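Local coordinates for protein carbonic anhydrase (Coccomyxa sp. PA, PDB 3UCJ) that probably catalyses the reversible hydration of carbon dioxide to hydrogencarbonate, using one zinc ion in each subunit, at residues 87-90 and 91-95; 169-172 and 173-177. All coordinates share one frame; numbering follows the deposited sequence. Where two conformers were deposited one is given.

Contact 1 of 2, residues 87-90 and 91-95. With AZM (5-acetamido-1,3,4-thiadiazole-2-sulfonamide), chain I.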
ATOM      1  N   GLU A  87      14.213  -5.555  -3.784  1.00 26.08           N
ATOM      2  CA  GLU A  87      15.304  -5.075  -2.888  1.00 25.26           C
ATOM      3  C   GLU A  87      16.099  -6.284  -2.324  1.00 29.24           C
ATOM      4  O   GLU A  87      17.368  -6.300  -2.407  1.00 29.81           O
ATOM      5  CB  GLU A  87      14.741  -4.322  -1.689  1.00 27.45           C
ATOM      6  CG  GLU A  87      15.841  -3.776  -0.795  1.00 26.47           C
ATOM      7  CD  GLU A  87      15.270  -2.988   0.397  1.00 27.60           C
ATOM      8  OE1 GLU A  87      14.935  -3.669   1.360  1.00 29.55           O
ATOM      9  OE2 GLU A  87      15.259  -1.742   0.427  1.00 32.53           O
ATOM     10  N   TYR A  88      15.422  -7.312  -1.837  1.00 27.73           N
ATOM     11  CA  TYR A  88      16.123  -8.471  -1.271  1.00 29.52           C
ATOM     12  C   TYR A  88      17.055  -9.181  -2.307  1.00 31.20           C
ATOM     13  O   TYR A  88      18.233  -9.495  -1.991  1.00 30.95           O
ATOM     14  CB  TYR A  88      15.177  -9.470  -0.579  1.00 30.32           C
ATOM     15  CG  TYR A  88      16.003 -10.596   0.031  1.00 29.48           C
ATOM     16  CD1 TYR A  88      16.844 -10.313   1.109  1.00 32.00           C
ATOM     17  CD2 TYR A  88      15.973 -11.862  -0.505  1.00 26.99           C
ATOM     18  CE1 TYR A  88      17.674 -11.329   1.685  1.00 34.83           C
ATOM     19  CE2 TYR A  88      16.751 -12.905   0.069  1.00 33.73           C
ATOM     20  CZ  TYR A  88      17.642 -12.570   1.170  1.00 31.20           C
ATOM     21  OH  TYR A  88      18.417 -13.611   1.692  1.00 36.20           O
ATOM     22  N   THR A  89      16.533  -9.389  -3.520  1.00 28.36           N
ATOM     23  CA  THR A  89      17.255 -10.082  -4.554  1.00 28.87           C
ATOM     24  C   THR A  89      18.427  -9.246  -5.061  1.00 29.71           C
ATOM     25  O   THR A  89      19.512  -9.830  -5.248  1.00 32.62           O
ATOM     26  CB  THR A  89      16.421 -10.524  -5.798  1.00 27.66           C
ATOM     27  OG1 THR A  89      15.781  -9.362  -6.317  1.00 26.44           O
ATOM     28  CG2 THR A  89      15.394 -11.618  -5.339  1.00 29.50           C
ATOM     29  N   VAL A  90      18.231  -7.943  -5.260  1.00 29.35           N
ATOM     30  CA  VAL A  90      19.279  -7.132  -5.877  1.00 29.25           C
ATOM     31  C   VAL A  90      20.369  -6.851  -4.810  1.00 31.47           C
ATOM     32  O   VAL A  90      21.594  -6.941  -5.096  1.00 31.15           O
ATOM     33  CB  VAL A  90      18.733  -5.812  -6.465  1.00 27.98           C
ATOM     34  CG1 VAL A  90      19.835  -4.862  -6.847  1.00 30.27           C
ATOM     35  CG2 VAL A  90      17.799  -6.062  -7.727  1.00 24.40           C
ATOM     36  N   ASP A  91      19.938  -6.472  -3.621  1.00 30.18           N
ATOM     37  CA  ASP A  91      20.885  -5.970  -2.623  1.00 32.49           C
ATOM     38  C   ASP A  91      21.552  -7.081  -1.818  1.00 34.17           C
ATOM     39  O   ASP A  91      22.768  -6.946  -1.407  1.00 36.05           O
ATOM     40  CB  ASP A  91      20.225  -5.005  -1.676  1.00 31.38           C
ATOM     41  CG  ASP A  91      19.827  -3.699  -2.331  1.00 31.94           C
ATOM     42  OD1 ASP A  91      20.118  -3.443  -3.518  1.00 37.11           O
ATOM     43  OD2 ASP A  91      19.288  -2.841  -1.608  1.00 34.17           O
ATOM     44  N   HIS A  92      20.848  -8.174  -1.535  1.00 33.20           N
ATOM     45  CA  HIS A  92      21.390  -9.196  -0.678  0.50 32.06           C
ATOM     46  C   HIS A  92      21.773 -10.421  -1.423  1.00 33.57           C
ATOM     47  O   HIS A  92      22.881 -10.954  -1.272  1.00 33.61           O
ATOM     48  CB  HIS A  92      20.390  -9.561   0.398  0.50 31.26           C
ATOM     49  CG  HIS A  92      20.167  -8.484   1.393  0.50 27.25           C
ATOM     50  ND1 HIS A  92      20.836  -8.435   2.596  0.50 34.45           N
ATOM     51  CD2 HIS A  92      19.295  -7.453   1.401  0.50 24.32           C
ATOM     52  CE1 HIS A  92      20.397  -7.406   3.304  0.50 27.19           C
ATOM     53  NE2 HIS A  92      19.473  -6.788   2.592  0.50 28.75           N
ATOM     54  N   LEU A  93      20.910 -10.892  -2.293  1.00 32.28           N
ATOM     55  CA  LEU A  93      21.323 -12.058  -3.056  1.00 32.86           C
ATOM     56  C   LEU A  93      22.303 -11.759  -4.228  1.00 33.32           C
ATOM     57  O   LEU A  93      22.880 -12.720  -4.769  1.00 34.10           O
ATOM     58  CB  LEU A  93      20.117 -12.796  -3.583  1.00 33.35           C
ATOM     59  CG  LEU A  93      19.207 -13.376  -2.483  1.00 32.51           C
ATOM     60  CD1 LEU A  93      18.131 -14.236  -3.159  1.00 31.06           C
ATOM     61  CD2 LEU A  93      20.016 -14.309  -1.461  1.00 29.92           C
ATOM     62  N   LYS A  94      22.316 -10.494  -4.676  1.00 34.87           N
ATOM     63  CA  LYS A  94      23.066 -10.001  -5.838  1.00 35.26           C
ATOM     64  C   LYS A  94      22.756 -10.839  -7.047  1.00 36.94           C
ATOM     65  O   LYS A  94      23.655 -11.386  -7.741  1.00 34.32           O
ATOM     66  CB  LYS A  94      24.600  -9.913  -5.524  1.00 37.27           C
ATOM     67  CG  LYS A  94      24.881  -9.167  -4.251  1.00 43.33           C
ATOM     68  CD  LYS A  94      26.326  -9.535  -3.725  1.00 58.30           C
ATOM     69  CE  LYS A  94      26.614  -9.022  -2.292  1.00 64.15           C
ATOM     70  NZ  LYS A  94      26.981  -7.569  -2.365  1.00 68.42           N
ATOM     71  N   ILE A  95      21.462 -10.926  -7.386  1.00 31.96           N
ATOM     72  CA  ILE A  95      21.092 -11.654  -8.561  1.00 32.51           C
ATOM     73  C   ILE A  95      21.691 -10.825  -9.710  1.00 31.44           C
ATOM     74  O   ILE A  95      21.993  -9.610  -9.532  1.00 33.20           O
ATOM     75  CB  ILE A  95      19.491 -11.641  -8.779  1.00 30.70           C
ATOM     76  CG1 ILE A  95      19.062 -10.177  -8.639  1.00 30.44           C
ATOM     77  CG2 ILE A  95      18.845 -12.682  -7.891  1.00 30.79           C
ATOM     78  CD1 ILE A  95      17.856  -9.875  -9.592  1.00 37.33           C
TER
HETATM   79  C1  AZM I 229      14.189 -14.422   2.306  1.00 31.35           C
HETATM   80  C2  AZM I 229      15.364 -12.696   3.533  1.00 37.49           C
HETATM   81  C3  AZM I 229      15.069 -10.574   4.532  1.00 40.67           C
HETATM   82  C4  AZM I 229      15.646  -9.340   5.164  1.00 37.38           C
HETATM   83  N1  AZM I 229      13.043 -16.856   2.093  1.00 24.45           N
HETATM   84  N2  AZM I 229      16.061 -13.813   3.486  1.00 30.33           N
HETATM   85  N3  AZM I 229      15.406 -14.886   2.699  1.00 33.33           N
HETATM   86  N4  AZM I 229      15.832 -11.652   4.296  1.00 33.18           N
HETATM   87  O1  AZM I 229      13.899 -15.645   0.114  1.00 31.15           O
HETATM   88  O2  AZM I 229      12.025 -14.553   1.419  1.00 34.32           O
HETATM   89  O3  AZM I 229      13.865 -10.577   4.260  1.00 41.87           O
HETATM   90  S1  AZM I 229      13.211 -15.479   1.360  1.00 31.06           S
HETATM   91  S2  AZM I 229      13.858 -12.801   2.761  1.00 33.42           S
HETATM   92  O   HOH W   1      17.657  -4.699   2.925  1.00 44.69           O
HETATM   93  O   HOH W   2      17.732  -0.772  -0.981  1.00 53.10           O
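With CG trans to its own N (chi1 -177°), Tyr88 swings its ring along the helix toward the next turn, where Leu93, with CG beside the backbone N (chi1 -63°), meets it obliquely, Leu93 CG lying 3.6 Å from Tyr88 CE2. His92 CB approaches the other flank of the ring, 3.5 Å from Tyr88 CE1. On the side away from these two residues, the thiadiazole of an acetazolamide bound away from the zinc covers a face of the phenol, AZM C2 3.3 Å from Tyr88 CZ; Gln38 and Phe66 complete this pocket. Tyr88 OH lies 3.0 Å from AZM N2 and is hydrogen-bonded to a glycerol. Replacing the tyrosine with an alanine would probably deprive the inhibitor ring of its supporting surface and nearby hydroxyl and uncover the flank of Leu93. The backbone widens into a pi-type turn here: Tyr88 O accepts from His92 N and Leu93 N, both at 3.0 Å, Leu93 N in the carbonyl plane and His92 N well above it. Lys94 then takes positive phi, and Ile95 N returns to Thr89 O at 3.1 Å, while Ile95 CG2 packs on Thr89 CB. Glu87 OE2 and Asp91 OD2 stand 4.6 Å apart, and one water donates to both. Their mutual repulsion is probably offset by this water, by Thr123 and Val122 N of the second subunit at Glu87, and by Arg177 at Asp91.

Contact 2 of 2, residues 169-172 and 173-177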
ATOM      1  N   PRO A 169      14.107   2.664  -7.585  1.00 28.09           N
ATOM      2  CA  PRO A 169      15.260   3.143  -6.792  1.00 27.66           C
ATOM      3  C   PRO A 169      16.258   2.038  -6.568  1.00 28.23           C
ATOM      4  O   PRO A 169      17.470   2.333  -6.512  1.00 31.42           O
ATOM      5  CB  PRO A 169      14.620   3.617  -5.461  1.00 29.43           C
ATOM      6  CG  PRO A 169      13.196   4.042  -5.875  1.00 28.01           C
ATOM      7  CD  PRO A 169      12.822   2.993  -6.941  1.00 29.51           C
ATOM      8  N   ILE A 170      15.816   0.810  -6.454  1.00 28.32           N
ATOM      9  CA  ILE A 170      16.641  -0.339  -6.156  1.00 28.53           C
ATOM     10  C   ILE A 170      17.589  -0.552  -7.352  1.00 30.42           C
ATOM     11  O   ILE A 170      18.789  -0.692  -7.149  1.00 28.51           O
ATOM     12  CB  ILE A 170      15.801  -1.649  -5.988  1.00 30.69           C
ATOM     13  CG1 ILE A 170      14.780  -1.582  -4.772  1.00 27.87           C
ATOM     14  CG2 ILE A 170      16.738  -2.890  -5.938  1.00 25.53           C
ATOM     15  CD1 ILE A 170      15.272  -0.919  -3.570  1.00 39.13           C
ATOM     16  N   VAL A 171      17.027  -0.653  -8.568  1.00 28.26           N
ATOM     17  CA  VAL A 171      17.881  -0.919  -9.768  1.00 29.41           C
ATOM     18  C   VAL A 171      18.817   0.249 -10.066  1.00 30.19           C
ATOM     19  O   VAL A 171      20.008   0.021 -10.483  1.00 31.02           O
ATOM     20  CB  VAL A 171      17.014  -1.301 -10.980  1.00 29.80           C
ATOM     21  CG1 VAL A 171      17.847  -1.306 -12.258  1.00 26.27           C
ATOM     22  CG2 VAL A 171      16.414  -2.618 -10.766  1.00 28.79           C
ATOM     23  N   GLN A 172      18.300   1.463  -9.864  1.00 29.79           N
ATOM     24  CA  GLN A 172      19.017   2.676 -10.151  1.00 32.21           C
ATOM     25  C   GLN A 172      20.204   2.767  -9.160  1.00 34.22           C
ATOM     26  O   GLN A 172      21.336   3.091  -9.581  1.00 33.36           O
ATOM     27  CB  GLN A 172      18.183   3.913 -10.045  1.00 30.27           C
ATOM     28  CG  GLN A 172      17.332   4.183 -11.324  1.00 26.65           C
ATOM     29  CD  GLN A 172      18.252   4.513 -12.524  1.00 33.19           C
ATOM     30  OE1 GLN A 172      19.197   5.331 -12.388  1.00 29.74           O
ATOM     31  NE2 GLN A 172      17.996   3.882 -13.668  1.00 29.27           N
ATOM     32  N   ALA A 173      19.964   2.438  -7.889  1.00 32.96           N
ATOM     33  CA  ALA A 173      21.043   2.465  -6.906  1.00 33.86           C
ATOM     34  C   ALA A 173      22.114   1.401  -7.256  1.00 34.82           C
ATOM     35  O   ALA A 173      23.311   1.712  -7.110  1.00 36.64           O
ATOM     36  CB  ALA A 173      20.488   2.330  -5.450  1.00 33.18           C
ATOM     37  N   ALA A 174      21.724   0.224  -7.742  1.00 32.43           N
ATOM     38  CA  ALA A 174      22.595  -0.874  -8.023  1.00 33.63           C
ATOM     39  C   ALA A 174      23.477  -0.510  -9.226  1.00 35.30           C
ATOM     40  O   ALA A 174      24.734  -0.691  -9.190  1.00 35.00           O
ATOM     41  CB  ALA A 174      21.852  -2.098  -8.331  1.00 32.87           C
ATOM     42  N   TRP A 175      22.851   0.010 -10.270  1.00 35.14           N
ATOM     43  CA  TRP A 175      23.626   0.553 -11.397  1.00 35.98           C
ATOM     44  C   TRP A 175      24.601   1.663 -10.938  1.00 37.41           C
ATOM     45  O   TRP A 175      25.747   1.680 -11.383  1.00 37.76           O
ATOM     46  CB  TRP A 175      22.723   1.026 -12.537  1.00 34.52           C
ATOM     47  CG  TRP A 175      22.032  -0.098 -13.307  1.00 33.72           C
ATOM     48  CD1 TRP A 175      22.342  -1.415 -13.293  1.00 33.98           C
ATOM     49  CD2 TRP A 175      20.959   0.060 -14.270  1.00 31.16           C
ATOM     50  NE1 TRP A 175      21.536  -2.096 -14.167  1.00 32.24           N
ATOM     51  CE2 TRP A 175      20.685  -1.205 -14.784  1.00 29.88           C
ATOM     52  CE3 TRP A 175      20.247   1.185 -14.761  1.00 29.97           C
ATOM     53  CZ2 TRP A 175      19.674  -1.429 -15.729  1.00 27.95           C
ATOM     54  CZ3 TRP A 175      19.290   0.970 -15.740  1.00 30.44           C
ATOM     55  CH2 TRP A 175      19.019  -0.309 -16.216  1.00 28.45           C
ATOM     56  N   ALA A 176      24.184   2.580 -10.073  1.00 38.06           N
ATOM     57  CA  ALA A 176      25.058   3.666  -9.662  1.00 39.60           C
ATOM     58  C   ALA A 176      26.291   3.174  -8.913  1.00 41.50           C
ATOM     59  O   ALA A 176      27.282   3.933  -8.846  1.00 40.31           O
ATOM     60  CB  ALA A 176      24.343   4.729  -8.827  1.00 38.11           C
ATOM     61  N   ARG A 177      26.227   1.983  -8.305  1.00 40.41           N
ATOM     62  CA  ARG A 177      27.389   1.442  -7.567  1.00 41.73           C
ATOM     63  C   ARG A 177      28.156   0.429  -8.404  1.00 42.48           C
ATOM     64  O   ARG A 177      29.047  -0.267  -7.907  1.00 42.43           O
ATOM     65  CB  ARG A 177      26.979   0.901  -6.154  1.00 40.55           C
ATOM     66  CG  ARG A 177      26.187  -0.438  -6.159  1.00 41.62           C
ATOM     67  CD  ARG A 177      25.654  -0.844  -4.737  1.00 42.16           C
ATOM     68  NE  ARG A 177      24.776  -2.016  -4.822  1.00 41.87           N
ATOM     69  CZ  ARG A 177      23.415  -1.975  -4.643  1.00 39.87           C
ATOM     70  NH1 ARG A 177      22.785  -0.855  -4.309  1.00 35.79           N
ATOM     71  NH2 ARG A 177      22.718  -3.094  -4.778  1.00 34.87           N
TER
HETATM   72  O   HOH W   3      19.928  -1.039  -4.563  1.00 33.66           O
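Val171 and Trp175, one helical turn apart, run side by side, and Val171 CG1 sits over the indole face, 3.9 Å from the centroid of its six-membered ring and only 14° off the ring normal. This CH-pi contact belongs to the close-packed side of the helix. There Gln172 bends at chi2 (-66°), which brings NE2 obliquely to the same indole, 3.7 Å from Trp175 CE3, with the amide plane almost perpendicular to the ring. Both polar ends find carbonyls beyond the helix: Gln172 NE2 bonds to Cys166 O and Trp175 NE1 to Leu181 O, while Met205 of helix 205-211 packs against both side chains. The backbone is regular alpha helix, with Trp175 N giving Val171 O a nearly straight bond of 2.9 Å. In the alpha/beta fold of this beta-class enzyme, helix 169-176 follows the long helix 146-167 and leads the chain into strand 182-189 of the central sheet. Ile170 and the buried Ala174 face helix 80-92. Arg177 folds back here, Ala174 CA 3.6 Å above its guanidinium plane; a water in that plane accepts from Arg177 NH1 at 2.9 Å and donates to Ile170 O at 2.8 Å, while NH2 pairs with Asp91 and Gln179. The looser side carries the partly exposed Ala173 and the exposed Ala176, which sets its CB 3.5 Å from Gln172 O and touches Lys118 of the third subunit.

From the N terminus the chain passes strands 42-47 and 65-70 before reaching helix 80-92, whose last turns hold contact 1; the helix then hands over to strand 97-103, completing a beta-alpha-beta crossover. Contact 2 comes much later, in the short helix before strand 182-189. Each spans neighbouring helical turns and closes no long loop, and the two follow in series, neither nested nor crossed. In space their centres lie about 11 Å apart and the helices touch directly: Val90 CB packs 3.6 Å from Ile170 CG2, Val90 also meets Ala174, and Asp91 OD1 forms a salt bridge of 2.9 Å with Arg177 NH2, joining the two C-terminal ends.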